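Local coordinates for protein 5'-methylthioadenosine nucleosidase / s-adenosylhomocysteine nucleosidase (PDB 4PR3) that is a nucleosidase of the phosphorylase superfamily that holds adenine in a pocket of its alpha/beta fold and assembles from two chains, at residues A[33-38]-A[49-54]; A[82-87]-A[180-185]; A[93-98]-A[163-168]; A[107-112]-A[149-154]. All coordinates share one frame; numbering follows the deposited sequence.

Contact 1: A[33-38]-A[49-54]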
loop_
_atom_site.group_PDB
_atom_site.type_symbol
_atom_site.label_atom_id
_atom_site.label_comp_id
_atom_site.label_asym_id
_atom_site.label_seq_id
_atom_site.Cartn_x
_atom_site.Cartn_y
_atom_site.Cartn_z
ATOM N N LEU A 33 10.063 -16.902 13.324
ATOM C CA LEU A 33 8.907 -16.741 12.449
ATOM C C LEU A 33 7.964 -15.648 12.939
ATOM O O LEU A 33 7.689 -15.537 14.135
ATOM C CB LEU A 33 8.131 -18.054 12.340
ATOM C CG LEU A 33 8.908 -19.319 11.985
ATOM C CD1 LEU A 33 7.944 -20.457 11.704
ATOM C CD2 LEU A 33 9.810 -19.074 10.797
ATOM N N LEU A 34 7.465 -14.849 12.003
ATOM C CA LEU A 34 6.536 -13.771 12.317
ATOM C C LEU A 34 5.217 -13.943 11.562
ATOM O O LEU A 34 5.184 -13.908 10.334
ATOM C CB LEU A 34 7.167 -12.419 11.980
ATOM C CG LEU A 34 6.286 -11.188 12.183
ATOM C CD1 LEU A 34 5.840 -11.095 13.633
ATOM C CD2 LEU A 34 7.021 -9.926 11.751
ATOM N N TYR A 35 4.131 -14.133 12.301
ATOM C CA TYR A 35 2.821 -14.301 11.686
ATOM C C TYR A 35 2.076 -12.977 11.636
ATOM O O TYR A 35 1.988 -12.267 12.639
ATOM C CB TYR A 35 1.994 -15.334 12.452
ATOM C CG TYR A 35 2.574 -16.726 12.416
ATOM C CD1 TYR A 35 3.574 -17.105 13.304
ATOM C CD2 TYR A 35 2.125 -17.663 11.495
ATOM C CE1 TYR A 35 4.110 -18.378 13.275
ATOM C CE2 TYR A 35 2.654 -18.940 11.461
ATOM C CZ TYR A 35 3.646 -19.292 12.353
ATOM O OH TYR A 35 4.180 -20.560 12.323
ATOM N N VAL A 36 1.548 -12.640 10.464
ATOM C CA VAL A 36 0.776 -11.417 10.313
ATOM C C VAL A 36 -0.639 -11.714 9.827
ATOM O O VAL A 36 -0.854 -12.597 8.997
ATOM C CB VAL A 36 1.477 -10.400 9.379
ATOM C CG1 VAL A 36 2.914 -10.176 9.828
ATOM C CG2 VAL A 36 1.441 -10.865 7.938
HETATM N N MSE A 37 -1.611 -10.997 10.380
HETATM C CA MSE A 37 -3.001 -11.146 9.964
HETATM C C MSE A 37 -3.667 -9.784 9.827
HETATM O O MSE A 37 -3.250 -8.816 10.458
HETATM C CB MSE A 37 -3.775 -12.021 10.951
HETATM C CG MSE A 37 -3.153 -13.389 11.169
HETATM SE SE MSE A 37 -4.365 -14.696 11.947
HETATM C CE MSE A 37 -5.585 -14.919 10.447
ATOM N N ALA A 38 -4.703 -9.714 8.998
ATOM C CA ALA A 38 -5.396 -8.457 8.752
ATOM C C ALA A 38 -6.303 -8.072 9.914
ATOM O O ALA A 38 -6.056 -7.081 10.601
ATOM C CB ALA A 38 -6.193 -8.536 7.462
ATOM N N LYS A 49 -3.611 -21.169 19.748
ATOM C CA LYS A 49 -2.713 -22.127 20.378
ATOM C C LYS A 49 -1.312 -22.070 19.770
ATOM O O LYS A 49 -0.317 -22.258 20.468
ATOM C CB LYS A 49 -3.282 -23.549 20.290
ATOM C CG LYS A 49 -4.461 -23.802 21.227
ATOM C CD LYS A 49 -4.900 -25.266 21.231
ATOM C CE LYS A 49 -5.669 -25.632 19.967
ATOM N NZ LYS A 49 -6.196 -27.030 19.998
ATOM N N LEU A 50 -1.241 -21.800 18.469
ATOM C CA LEU A 50 0.026 -21.823 17.739
ATOM C C LEU A 50 0.891 -20.564 17.862
ATOM O O LEU A 50 2.107 -20.663 18.011
ATOM C CB LEU A 50 -0.221 -22.152 16.265
ATOM C CG LEU A 50 -0.924 -23.489 16.018
ATOM C CD1 LEU A 50 -1.291 -23.644 14.556
ATOM C CD2 LEU A 50 -0.052 -24.642 16.477
ATOM N N PHE A 51 0.276 -19.384 17.793
ATOM C CA PHE A 51 1.051 -18.143 17.790
ATOM C C PHE A 51 0.251 -16.902 18.174
ATOM O O PHE A 51 -0.966 -16.961 18.361
ATOM C CB PHE A 51 1.657 -17.916 16.402
ATOM C CG PHE A 51 0.641 -17.890 15.294
ATOM C CD1 PHE A 51 -0.047 -16.726 14.990
ATOM C CD2 PHE A 51 0.371 -19.032 14.558
ATOM C CE1 PHE A 51 -0.990 -16.705 13.976
ATOM C CE2 PHE A 51 -0.570 -19.016 13.545
ATOM C CZ PHE A 51 -1.250 -17.851 13.252
ATOM N N THR A 52 0.956 -15.776 18.269
ATOM C CA THR A 52 0.332 -14.466 18.437
ATOM C C THR A 52 0.661 -13.588 17.232
ATOM O O THR A 52 1.811 -13.188 17.043
ATOM C CB THR A 52 0.812 -13.757 19.718
ATOM O OG1 THR A 52 0.635 -14.621 20.846
ATOM C CG2 THR A 52 0.025 -12.472 19.938
ATOM N N PRO A 53 -0.350 -13.298 16.402
ATOM C CA PRO A 53 -0.169 -12.538 15.161
ATOM C C PRO A 53 -0.011 -11.034 15.365
ATOM O O PRO A 53 -0.620 -10.449 16.259
ATOM C CB PRO A 53 -1.465 -12.817 14.399
ATOM C CG PRO A 53 -2.476 -13.022 15.468
ATOM C CD PRO A 53 -1.751 -13.712 16.594
ATOM N N LEU A 54 0.811 -10.423 14.518
ATOM C CA LEU A 54 0.846 -8.979 14.371
ATOM C C LEU A 54 -0.373 -8.583 13.540
ATOM O O LEU A 54 -0.593 -9.127 12.455
ATOM C CB LEU A 54 2.115 -8.570 13.627
ATOM C CG LEU A 54 2.838 -7.279 14.016
ATOM C CD1 LEU A 54 3.617 -6.751 12.822
ATOM C CD2 LEU A 54 1.884 -6.222 14.560
HETATM O O HOH W 1 3.893 -13.998 14.858
#

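Contact 2: A[82-87]-A[180-185]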
loop_
_atom_site.group_PDB
_atom_site.type_symbol
_atom_site.label_atom_id
_atom_site.label_comp_id
_atom_site.label_asym_id
_atom_site.label_seq_id
_atom_site.Cartn_x
_atom_site.Cartn_y
_atom_site.Cartn_z
ATOM N N ASP A 82 13.273 -14.619 10.229
ATOM C CA ASP A 82 13.759 -15.431 9.118
ATOM C C ASP A 82 12.666 -15.671 8.086
ATOM O O ASP A 82 12.942 -15.826 6.898
ATOM C CB ASP A 82 14.309 -16.761 9.626
ATOM C CG ASP A 82 15.495 -16.580 10.545
ATOM O OD1 ASP A 82 16.611 -16.364 10.029
ATOM O OD2 ASP A 82 15.315 -16.649 11.781
ATOM N N LEU A 83 11.424 -15.724 8.558
ATOM C CA LEU A 83 10.276 -15.922 7.685
ATOM C C LEU A 83 9.066 -15.136 8.173
ATOM O O LEU A 83 8.747 -15.148 9.363
ATOM C CB LEU A 83 9.923 -17.407 7.605
ATOM C CG LEU A 83 8.627 -17.769 6.875
ATOM C CD1 LEU A 83 8.726 -17.432 5.395
ATOM C CD2 LEU A 83 8.283 -19.238 7.074
ATOM N N VAL A 84 8.388 -14.461 7.248
ATOM C CA VAL A 84 7.107 -13.841 7.554
ATOM C C VAL A 84 5.981 -14.654 6.921
ATOM O O VAL A 84 6.035 -14.983 5.735
ATOM C CB VAL A 84 7.031 -12.385 7.049
ATOM C CG1 VAL A 84 5.625 -11.831 7.229
ATOM C CG2 VAL A 84 8.046 -11.515 7.776
ATOM N N ILE A 85 4.973 -14.992 7.717
ATOM C CA ILE A 85 3.826 -15.727 7.200
ATOM C C ILE A 85 2.571 -14.863 7.183
ATOM O O ILE A 85 2.020 -14.524 8.230
ATOM C CB ILE A 85 3.531 -17.008 8.015
ATOM C CG1 ILE A 85 4.740 -17.945 8.022
ATOM C CG2 ILE A 85 2.318 -17.726 7.451
ATOM C CD1 ILE A 85 5.625 -17.795 9.241
ATOM N N SER A 86 2.125 -14.510 5.983
ATOM C CA SER A 86 0.849 -13.833 5.810
ATOM C C SER A 86 -0.252 -14.875 5.679
ATOM O O SER A 86 -0.211 -15.724 4.791
ATOM C CB SER A 86 0.883 -12.944 4.567
ATOM O OG SER A 86 -0.416 -12.522 4.196
ATOM N N LEU A 87 -1.236 -14.822 6.567
ATOM C CA LEU A 87 -2.334 -15.778 6.505
ATOM C C LEU A 87 -3.669 -15.151 6.898
ATOM O O LEU A 87 -3.713 -14.184 7.653
ATOM C CB LEU A 87 -2.037 -17.015 7.358
ATOM C CG LEU A 87 -2.251 -16.926 8.869
ATOM C CD1 LEU A 87 -2.178 -18.315 9.471
ATOM C CD2 LEU A 87 -1.229 -16.006 9.524
ATOM N N VAL A 180 12.887 -5.194 2.903
ATOM C CA VAL A 180 13.878 -5.491 3.937
ATOM C C VAL A 180 14.625 -6.823 3.747
ATOM O O VAL A 180 15.514 -7.156 4.528
ATOM C CB VAL A 180 13.260 -5.438 5.347
ATOM C CG1 VAL A 180 12.662 -4.065 5.609
ATOM C CG2 VAL A 180 12.211 -6.517 5.503
ATOM N N GLY A 181 14.264 -7.583 2.718
ATOM C CA GLY A 181 14.977 -8.811 2.400
ATOM C C GLY A 181 14.532 -10.086 3.104
ATOM O O GLY A 181 15.263 -11.075 3.110
ATOM N N VAL A 182 13.343 -10.075 3.702
ATOM C CA VAL A 182 12.782 -11.277 4.320
ATOM C C VAL A 182 11.905 -12.039 3.319
ATOM O O VAL A 182 11.187 -11.426 2.528
ATOM C CB VAL A 182 11.955 -10.922 5.576
ATOM C CG1 VAL A 182 11.552 -12.177 6.338
ATOM C CG2 VAL A 182 12.749 -9.998 6.482
ATOM N N PRO A 183 11.982 -13.381 3.322
ATOM C CA PRO A 183 11.083 -14.162 2.464
ATOM C C PRO A 183 9.666 -14.248 3.038
ATOM O O PRO A 183 9.478 -14.112 4.249
ATOM C CB PRO A 183 11.737 -15.546 2.440
ATOM C CG PRO A 183 12.502 -15.619 3.713
ATOM C CD PRO A 183 13.007 -14.226 3.960
ATOM N N LEU A 184 8.686 -14.473 2.167
ATOM C CA LEU A 184 7.281 -14.493 2.562
ATOM C C LEU A 184 6.604 -15.818 2.199
ATOM O O LEU A 184 6.882 -16.398 1.151
ATOM C CB LEU A 184 6.532 -13.333 1.899
ATOM C CG LEU A 184 5.010 -13.295 2.070
ATOM C CD1 LEU A 184 4.624 -12.873 3.478
ATOM C CD2 LEU A 184 4.362 -12.394 1.035
ATOM N N LEU A 185 5.715 -16.283 3.071
ATOM C CA LEU A 185 4.911 -17.474 2.804
ATOM C C LEU A 185 3.439 -17.176 3.092
ATOM O O LEU A 185 3.097 -16.739 4.187
ATOM C CB LEU A 185 5.403 -18.642 3.660
ATOM C CG LEU A 185 4.782 -20.033 3.497
ATOM C CD1 LEU A 185 5.816 -21.091 3.846
ATOM C CD2 LEU A 185 3.536 -20.208 4.360
#

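Contact 3: A[93-98]-A[163-168]. With ADE (adenine), chain C; PO4 (phosphate ion), chain D.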
loop_
_atom_site.group_PDB
_atom_site.type_symbol
_atom_site.label_atom_id
_atom_site.label_comp_id
_atom_site.label_asym_id
_atom_site.label_seq_id
_atom_site.Cartn_x
_atom_site.Cartn_y
_atom_site.Cartn_z
ATOM N N ALA A 93 -14.305 -18.042 -6.744
ATOM C CA ALA A 93 -15.365 -18.712 -7.488
ATOM C C ALA A 93 -14.845 -19.981 -8.169
ATOM O O ALA A 93 -15.620 -20.796 -8.661
ATOM C CB ALA A 93 -15.962 -17.771 -8.516
ATOM N N LYS A 94 -13.524 -20.114 -8.225
ATOM C CA LYS A 94 -12.872 -21.286 -8.805
ATOM C C LYS A 94 -12.660 -22.460 -7.843
ATOM O O LYS A 94 -12.870 -23.618 -8.198
ATOM C CB LYS A 94 -11.549 -20.877 -9.454
ATOM C CG LYS A 94 -11.722 -19.936 -10.631
ATOM C CD LYS A 94 -10.400 -19.306 -11.039
ATOM C CE LYS A 94 -10.571 -18.413 -12.257
ATOM N NZ LYS A 94 -9.332 -17.653 -12.570
ATOM N N LEU A 95 -12.215 -22.148 -6.632
ATOM C CA LEU A 95 -11.792 -23.170 -5.676
ATOM C C LEU A 95 -12.884 -23.648 -4.716
ATOM O O LEU A 95 -13.788 -22.886 -4.368
ATOM C CB LEU A 95 -10.556 -22.689 -4.908
ATOM C CG LEU A 95 -9.300 -22.590 -5.781
ATOM C CD1 LEU A 95 -8.138 -22.018 -5.007
ATOM C CD2 LEU A 95 -8.930 -23.952 -6.341
ATOM N N PRO A 96 -12.801 -24.922 -4.291
ATOM C CA PRO A 96 -13.681 -25.496 -3.268
ATOM C C PRO A 96 -13.737 -24.631 -2.011
ATOM O O PRO A 96 -12.701 -24.181 -1.518
ATOM C CB PRO A 96 -13.001 -26.827 -2.942
ATOM C CG PRO A 96 -12.323 -27.209 -4.196
ATOM C CD PRO A 96 -11.884 -25.932 -4.853
ATOM N N GLN A 97 -14.941 -24.406 -1.497
ATOM C CA GLN A 97 -15.126 -23.567 -0.323
ATOM C C GLN A 97 -14.589 -24.242 0.930
ATOM O O GLN A 97 -14.571 -25.469 1.024
ATOM C CB GLN A 97 -16.606 -23.230 -0.142
ATOM C CG GLN A 97 -17.215 -22.511 -1.331
ATOM C CD GLN A 97 -16.612 -21.136 -1.548
ATOM O OE1 GLN A 97 -16.372 -20.396 -0.595
ATOM N NE2 GLN A 97 -16.356 -20.791 -2.805
ATOM N N ALA A 98 -14.151 -23.425 1.885
ATOM C CA ALA A 98 -13.689 -23.901 3.185
ATOM C C ALA A 98 -12.507 -24.856 3.075
ATOM O O ALA A 98 -12.425 -25.841 3.806
ATOM C CB ALA A 98 -14.833 -24.547 3.962
ATOM N N ALA A 163 -6.358 -14.991 -11.373
ATOM C CA ALA A 163 -5.884 -15.785 -10.245
ATOM C C ALA A 163 -6.967 -16.723 -9.718
ATOM O O ALA A 163 -8.150 -16.525 -9.983
ATOM C CB ALA A 163 -5.374 -14.876 -9.133
ATOM N N ASP A 164 -6.552 -17.753 -8.983
ATOM C CA ASP A 164 -7.483 -18.720 -8.408
ATOM C C ASP A 164 -8.309 -18.122 -7.275
ATOM O O ASP A 164 -9.482 -18.454 -7.110
ATOM C CB ASP A 164 -6.732 -19.946 -7.880
ATOM C CG ASP A 164 -6.019 -20.712 -8.970
ATOM O OD1 ASP A 164 -6.434 -20.596 -10.144
ATOM O OD2 ASP A 164 -5.045 -21.433 -8.650
HETATM N N MSE A 165 -7.689 -17.254 -6.486
HETATM C CA MSE A 165 -8.343 -16.677 -5.316
HETATM C C MSE A 165 -7.960 -15.210 -5.121
HETATM O O MSE A 165 -7.006 -14.725 -5.732
HETATM C CB MSE A 165 -8.017 -17.492 -4.063
HETATM C CG MSE A 165 -6.574 -17.962 -3.997
HETATM SE SE MSE A 165 -6.063 -18.736 -2.277
HETATM C CE MSE A 165 -7.305 -20.196 -2.184
ATOM N N VAL A 166 -8.713 -14.509 -4.277
ATOM C CA VAL A 166 -8.507 -13.078 -4.070
ATOM C C VAL A 166 -8.377 -12.707 -2.589
ATOM O O VAL A 166 -9.067 -13.263 -1.734
ATOM C CB VAL A 166 -9.654 -12.242 -4.703
ATOM C CG1 VAL A 166 -9.705 -12.453 -6.206
ATOM C CG2 VAL A 166 -10.992 -12.595 -4.074
ATOM N N ASP A 167 -7.482 -11.769 -2.293
ATOM C CA ASP A 167 -7.384 -11.211 -0.948
ATOM C C ASP A 167 -7.081 -9.716 -1.001
ATOM O O ASP A 167 -6.931 -9.137 -2.077
ATOM C CB ASP A 167 -6.322 -11.938 -0.120
ATOM C CG ASP A 167 -4.929 -11.366 -0.320
ATOM O OD1 ASP A 167 -4.563 -11.071 -1.482
ATOM O OD2 ASP A 167 -4.201 -11.210 0.689
HETATM N N MSE A 168 -7.049 -9.082 0.164
HETATM C CA MSE A 168 -6.749 -7.655 0.250
HETATM C C MSE A 168 -5.363 -7.232 0.745
HETATM O O MSE A 168 -5.090 -6.039 0.864
HETATM C CB MSE A 168 -7.861 -6.956 1.015
HETATM C CG MSE A 168 -9.202 -7.236 0.379
HETATM SE SE MSE A 168 -10.675 -6.664 1.467
HETATM C CE MSE A 168 -10.205 -4.772 1.587
HETATM N N9 ADE C . -11.048 -12.035 1.672
HETATM C C8 ADE C . -12.030 -12.962 1.880
HETATM N N7 ADE C . -12.955 -12.969 0.951
HETATM C C5 ADE C . -12.552 -11.976 0.073
HETATM C C6 ADE C . -13.108 -11.485 -1.125
HETATM N N6 ADE C . -14.241 -11.953 -1.659
HETATM N N1 ADE C . -12.456 -10.487 -1.755
HETATM C C2 ADE C . -11.323 -10.016 -1.219
HETATM N N3 ADE C . -10.707 -10.396 -0.101
HETATM C C4 ADE C . -11.380 -11.389 0.503
HETATM P P PO4 D . -5.301 -10.853 -11.708
HETATM O O1 PO4 D . -4.272 -9.774 -11.457
HETATM O O2 PO4 D . -6.492 -10.602 -10.817
HETATM O O3 PO4 D . -5.741 -10.816 -13.154
HETATM O O4 PO4 D . -4.705 -12.206 -11.386
HETATM O O HOH W 2 -11.949 -17.171 -8.278
#

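Contact 4: A[107-112]-A[149-154]. With ADE (adenine), chain C; PO4 (phosphate ion), chain D.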
loop_
_atom_site.group_PDB
_atom_site.type_symbol
_atom_site.label_atom_id
_atom_site.label_comp_id
_atom_site.label_asym_id
_atom_site.label_seq_id
_atom_site.Cartn_x
_atom_site.Cartn_y
_atom_site.Cartn_z
ATOM N N SER A 107 -0.372 -11.456 -7.302
ATOM C CA SER A 107 -0.407 -10.328 -8.217
ATOM C C SER A 107 -1.221 -9.188 -7.606
ATOM O O SER A 107 -1.947 -9.389 -6.632
ATOM C CB SER A 107 -0.977 -10.754 -9.570
ATOM O OG SER A 107 -2.248 -11.360 -9.417
ATOM N N TYR A 108 -1.078 -7.995 -8.175
ATOM C CA TYR A 108 -1.726 -6.791 -7.665
ATOM C C TYR A 108 -2.736 -6.310 -8.699
ATOM O O TYR A 108 -2.358 -5.754 -9.728
ATOM C CB TYR A 108 -0.649 -5.726 -7.454
ATOM C CG TYR A 108 -1.081 -4.446 -6.773
ATOM C CD1 TYR A 108 -2.234 -4.386 -5.998
ATOM C CD2 TYR A 108 -0.323 -3.292 -6.911
ATOM C CE1 TYR A 108 -2.610 -3.207 -5.376
ATOM C CE2 TYR A 108 -0.691 -2.115 -6.300
ATOM C CZ TYR A 108 -1.832 -2.074 -5.535
ATOM O OH TYR A 108 -2.182 -0.889 -4.933
ATOM N N ARG A 109 -4.023 -6.488 -8.419
ATOM C CA ARG A 109 -5.040 -6.242 -9.443
ATOM C C ARG A 109 -5.448 -4.777 -9.554
ATOM O O ARG A 109 -6.104 -4.383 -10.519
ATOM C CB ARG A 109 -6.271 -7.125 -9.223
ATOM C CG ARG A 109 -6.939 -6.922 -7.886
ATOM C CD ARG A 109 -8.216 -7.730 -7.769
ATOM N NE ARG A 109 -8.860 -7.504 -6.481
ATOM C CZ ARG A 109 -8.624 -8.222 -5.390
ATOM N NH1 ARG A 109 -7.763 -9.231 -5.429
ATOM N NH2 ARG A 109 -9.256 -7.938 -4.262
ATOM N N ASP A 110 -5.053 -3.970 -8.575
ATOM C CA ASP A 110 -5.370 -2.549 -8.601
ATOM C C ASP A 110 -4.428 -1.785 -9.518
ATOM O O ASP A 110 -4.670 -0.625 -9.834
ATOM C CB ASP A 110 -5.315 -1.951 -7.196
ATOM C CG ASP A 110 -6.409 -2.480 -6.297
ATOM O OD1 ASP A 110 -7.408 -3.007 -6.830
ATOM O OD2 ASP A 110 -6.271 -2.362 -5.060
HETATM N N MSE A 111 -3.362 -2.444 -9.957
HETATM C CA MSE A 111 -2.334 -1.786 -10.752
HETATM C C MSE A 111 -2.607 -1.947 -12.239
HETATM O O MSE A 111 -2.489 -3.047 -12.777
HETATM C CB MSE A 111 -0.969 -2.398 -10.421
HETATM C CG MSE A 111 0.164 -1.978 -11.345
HETATM SE SE MSE A 111 0.708 -0.128 -11.073
HETATM C CE MSE A 111 -0.046 0.652 -12.661
ATOM N N ASP A 112 -2.990 -0.855 -12.899
ATOM C CA ASP A 112 -3.102 -0.855 -14.353
ATOM C C ASP A 112 -2.401 0.366 -14.955
ATOM O O ASP A 112 -2.897 1.485 -14.855
ATOM C CB ASP A 112 -4.580 -0.856 -14.752
ATOM C CG ASP A 112 -4.795 -1.211 -16.210
ATOM O OD1 ASP A 112 -3.798 -1.316 -16.957
ATOM O OD2 ASP A 112 -5.966 -1.379 -16.612
ATOM N N GLY A 149 -6.048 -6.876 -3.860
ATOM C CA GLY A 149 -6.635 -5.593 -4.208
ATOM C C GLY A 149 -7.411 -4.995 -3.046
ATOM O O GLY A 149 -7.692 -5.678 -2.065
ATOM N N GLY A 150 -7.764 -3.718 -3.156
ATOM C CA GLY A 150 -8.490 -3.041 -2.098
ATOM C C GLY A 150 -9.980 -3.333 -2.101
ATOM O O GLY A 150 -10.704 -2.924 -1.193
ATOM N N ASN A 151 -10.449 -4.035 -3.126
ATOM C CA ASN A 151 -11.866 -4.363 -3.218
ATOM C C ASN A 151 -12.167 -5.794 -2.799
ATOM O O ASN A 151 -11.392 -6.712 -3.066
ATOM C CB ASN A 151 -12.394 -4.114 -4.633
ATOM C CG ASN A 151 -11.755 -5.025 -5.663
ATOM O OD1 ASN A 151 -10.613 -5.451 -5.504
ATOM N ND2 ASN A 151 -12.488 -5.324 -6.728
ATOM N N ILE A 152 -13.292 -5.970 -2.118
ATOM C CA ILE A 152 -13.831 -7.298 -1.880
ATOM C C ILE A 152 -14.505 -7.766 -3.162
ATOM O O ILE A 152 -15.408 -7.109 -3.680
ATOM C CB ILE A 152 -14.850 -7.298 -0.736
ATOM C CG1 ILE A 152 -14.135 -7.102 0.601
ATOM C CG2 ILE A 152 -15.650 -8.589 -0.736
ATOM C CD1 ILE A 152 -15.058 -7.088 1.787
ATOM N N VAL A 153 -14.054 -8.900 -3.678
ATOM C CA VAL A 153 -14.563 -9.403 -4.942
ATOM C C VAL A 153 -15.789 -10.281 -4.723
ATOM O O VAL A 153 -15.761 -11.218 -3.919
ATOM C CB VAL A 153 -13.484 -10.197 -5.697
ATOM C CG1 VAL A 153 -13.993 -10.615 -7.056
ATOM C CG2 VAL A 153 -12.219 -9.360 -5.830
ATOM N N SER A 154 -16.870 -9.968 -5.431
ATOM C CA SER A 154 -18.099 -10.744 -5.317
ATOM C C SER A 154 -18.840 -10.837 -6.646
ATOM O O SER A 154 -18.604 -10.044 -7.561
ATOM C CB SER A 154 -19.011 -10.153 -4.242
ATOM O OG SER A 154 -20.168 -10.950 -4.068
HETATM N N9 ADE C . -11.048 -12.035 1.672
HETATM C C8 ADE C . -12.030 -12.962 1.880
HETATM N N7 ADE C . -12.955 -12.969 0.951
HETATM C C5 ADE C . -12.552 -11.976 0.073
HETATM C C6 ADE C . -13.108 -11.485 -1.125
HETATM N N6 ADE C . -14.241 -11.953 -1.659
HETATM N N1 ADE C . -12.456 -10.487 -1.755
HETATM C C2 ADE C . -11.323 -10.016 -1.219
HETATM N N3 ADE C . -10.707 -10.396 -0.101
HETATM C C4 ADE C . -11.380 -11.389 0.503
HETATM P P PO4 D . -5.301 -10.853 -11.708
HETATM O O1 PO4 D . -4.272 -9.774 -11.457
HETATM O O2 PO4 D . -6.492 -10.602 -10.817
HETATM O O3 PO4 D . -5.741 -10.816 -13.154
HETATM O O4 PO4 D . -4.705 -12.206 -11.386
#

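Contact 1: A[33-38]-A[49-54]
Tyr35 and Phe51 lay their rings against each other in an offset stack, with centroids 3.9 Å apart and planes only 3° from parallel. The overlap is displaced toward the root of the tyrosine: Tyr35 CG sits over the centre of the Phe51 ring, and Tyr35 CB makes a CH-pi contact over the same face, 3.5 Å from Phe51 CD1. Phe51 reaches this place with CG between its backbone N and carbonyl carbon (chi1 56°), and the two side chains cross at about a right angle.

Further apolar contacts flank the stack. Met37, a selenomethionine, sets CG 3.7 Å from Pro53 CB while its selenium lies at the edge of the Phe51 ring, and Val36 CG1 meets Leu54 CB at 4.2 Å.

Backbone bonds fix the register. Leu54 N donates to Tyr35 O (2.9 Å) and Met37 N to Leu54 O (3.0 Å), a parallel bridge in which Val36 pairs with Leu54. Next to it, a water accepts from Tyr35 N and lies within bonding distance of Thr52 O.

In the fold, the contact closes a beta-alpha-beta unit of strand 31-37, helix 45-50 and strand 54-55. Helix 207-226 packs on the aromatic pair through Val218, strand 83-91 adds Ile85 and Leu87, and helix 60-76 meets Val36 and Leu54 through Leu67 and Ala70.

Contact 2: A[82-87]-A[180-185]
Val84 bonds to 180-185 through both main-chain N and O: N donates to Pro183 O (3.2 Å, N-H...O 176°), and O accepts from Leu185 N at 3.0 Å. A weak bond, Ser86 N to Leu185 O, bends to 129° at the hydrogen. These bonds pair Val84 with Leu184 and Ile85 with Leu185 in parallel register.

On the face of Val84 and Leu184, Val84 CG1 approaches Leu184 CD1 at 4.0 Å; Val182, in the loop before the strand, touches Val84 CG2 with CG1 at 3.8 Å. On the other face, Ile85 and Leu185 lie side by side (CG2 to CD2 4.1 Å). Leu83 starts away from its partner, yet with CG trans to its own N (chi1 172°) its CD1 returns to within 3.9 Å of Leu185 CB.

Gly181, the C-prime residue of a Schellman motif, ends helix 170-180 shortly before strand 184-192. The polar bonds across the pair are all main-chain, while side chains meet through hydrocarbon, as suits strands buried between helices 170-180 and 207-226.

Contact 3: A[93-98]-A[163-168]
Just outside the adenine pocket, Leu95 and Lys94 of the loop 93-98 meet residues 163-165, which lead into strand 165-167; Val166, Asp167 and Met168 further along line that pocket. Leu95 CD1 is the apolar point of touch: it lies near the methyl CE of Met165, a selenomethionine, and 3.8 Å from Asp164 CB. The Met165 chain bends at its third torsion (60°), which brings CE round to the leucine.

Lys94 runs extended beyond CG alongside the backbone, until NZ donates to Ala163 O at 3.1 Å. The approach is from 60° above the carbonyl plane, and the same NZ also bonds Ile161 O. A water links the segments, accepting from Ala93 N (2.9 Å) and donating to Asp164 O (3.0 Å).

Val166 CG2 packs near adenine N1 and Met168 CG near N3, while Ala163 N bonds a phosphate ion weakly. Lys94 NZ thus meets carbonyl oxygens and lies 4.8 Å from Asp164 OD1, where attraction is probably long-range; one apolar patch, one ammonium bond and one water hold the segments.

Contact 4: A[107-112]-A[149-154]
Asn151 OD1 takes two hydrogen bonds from Arg109, from NE at 2.9 Å and from NH2 at 3.1 Å. The first lies in the amide plane on a lone pair, whereas the NH2 bond comes from 42° above that plane, in keeping with the 50° between guanidinium and amide. NH2 also donates to the backbone Asn151 O at 2.7 Å, so the arginine grips this residue side-on at two oxygens, both close to the guanidinium plane.

Both faces of the guanidinium have a neighbour, each set toward the rim: Gly149 N lies 3.1 Å above the plane on one face, and Val153 CG2 3.5 Å above it on the opposite one. Arg109 gets there with CG between its backbone N and carbonyl carbon (chi1 59°) and the chain stretched straight to NE. NH1 is held by Ser147 OG, restricting its rotation.

Beside it, Asp110 uses the syn lone pair of OD2 to accept from Gly150 N at 2.8 Å, tying the type I turn 108-111 to the loop.

Beyond Arg109 the loop reads adenine with its backbone: Val153 N donates to adenine N1 (3.0 Å), and adenine N6 donates to Val153 O. Ile152 packs against Ile116 of the second subunit. The arrangement is that of a purine-base pocket in a phosphorylase-superfamily fold, with an arginine that probably helps to position the base-binding loop beside the dimer interface.

In the fold
Contacts 1 and 2 are buried parts of one sheet and share a seam, since strands 31-37 and 83-91 are neighbours joined by Leu34 to Leu83 and Ile85; their chemistry is main-chain pairing plus hydrocarbon and aromatic packing. Contact 3 is at the surface and contact 4 partly buried. Both depend on charged side chains bonding to carbonyl oxygens or amides in loops, and both reach adenine and the phosphate ion. They touch through Asp167 O and Gly149 N, with contact 4 nested in the chain loop closed by contact 3, itself nested in that of contact 2. Contacts 2 and 4, with centres about 21 Å apart, lie on opposite sides of the chain's centre.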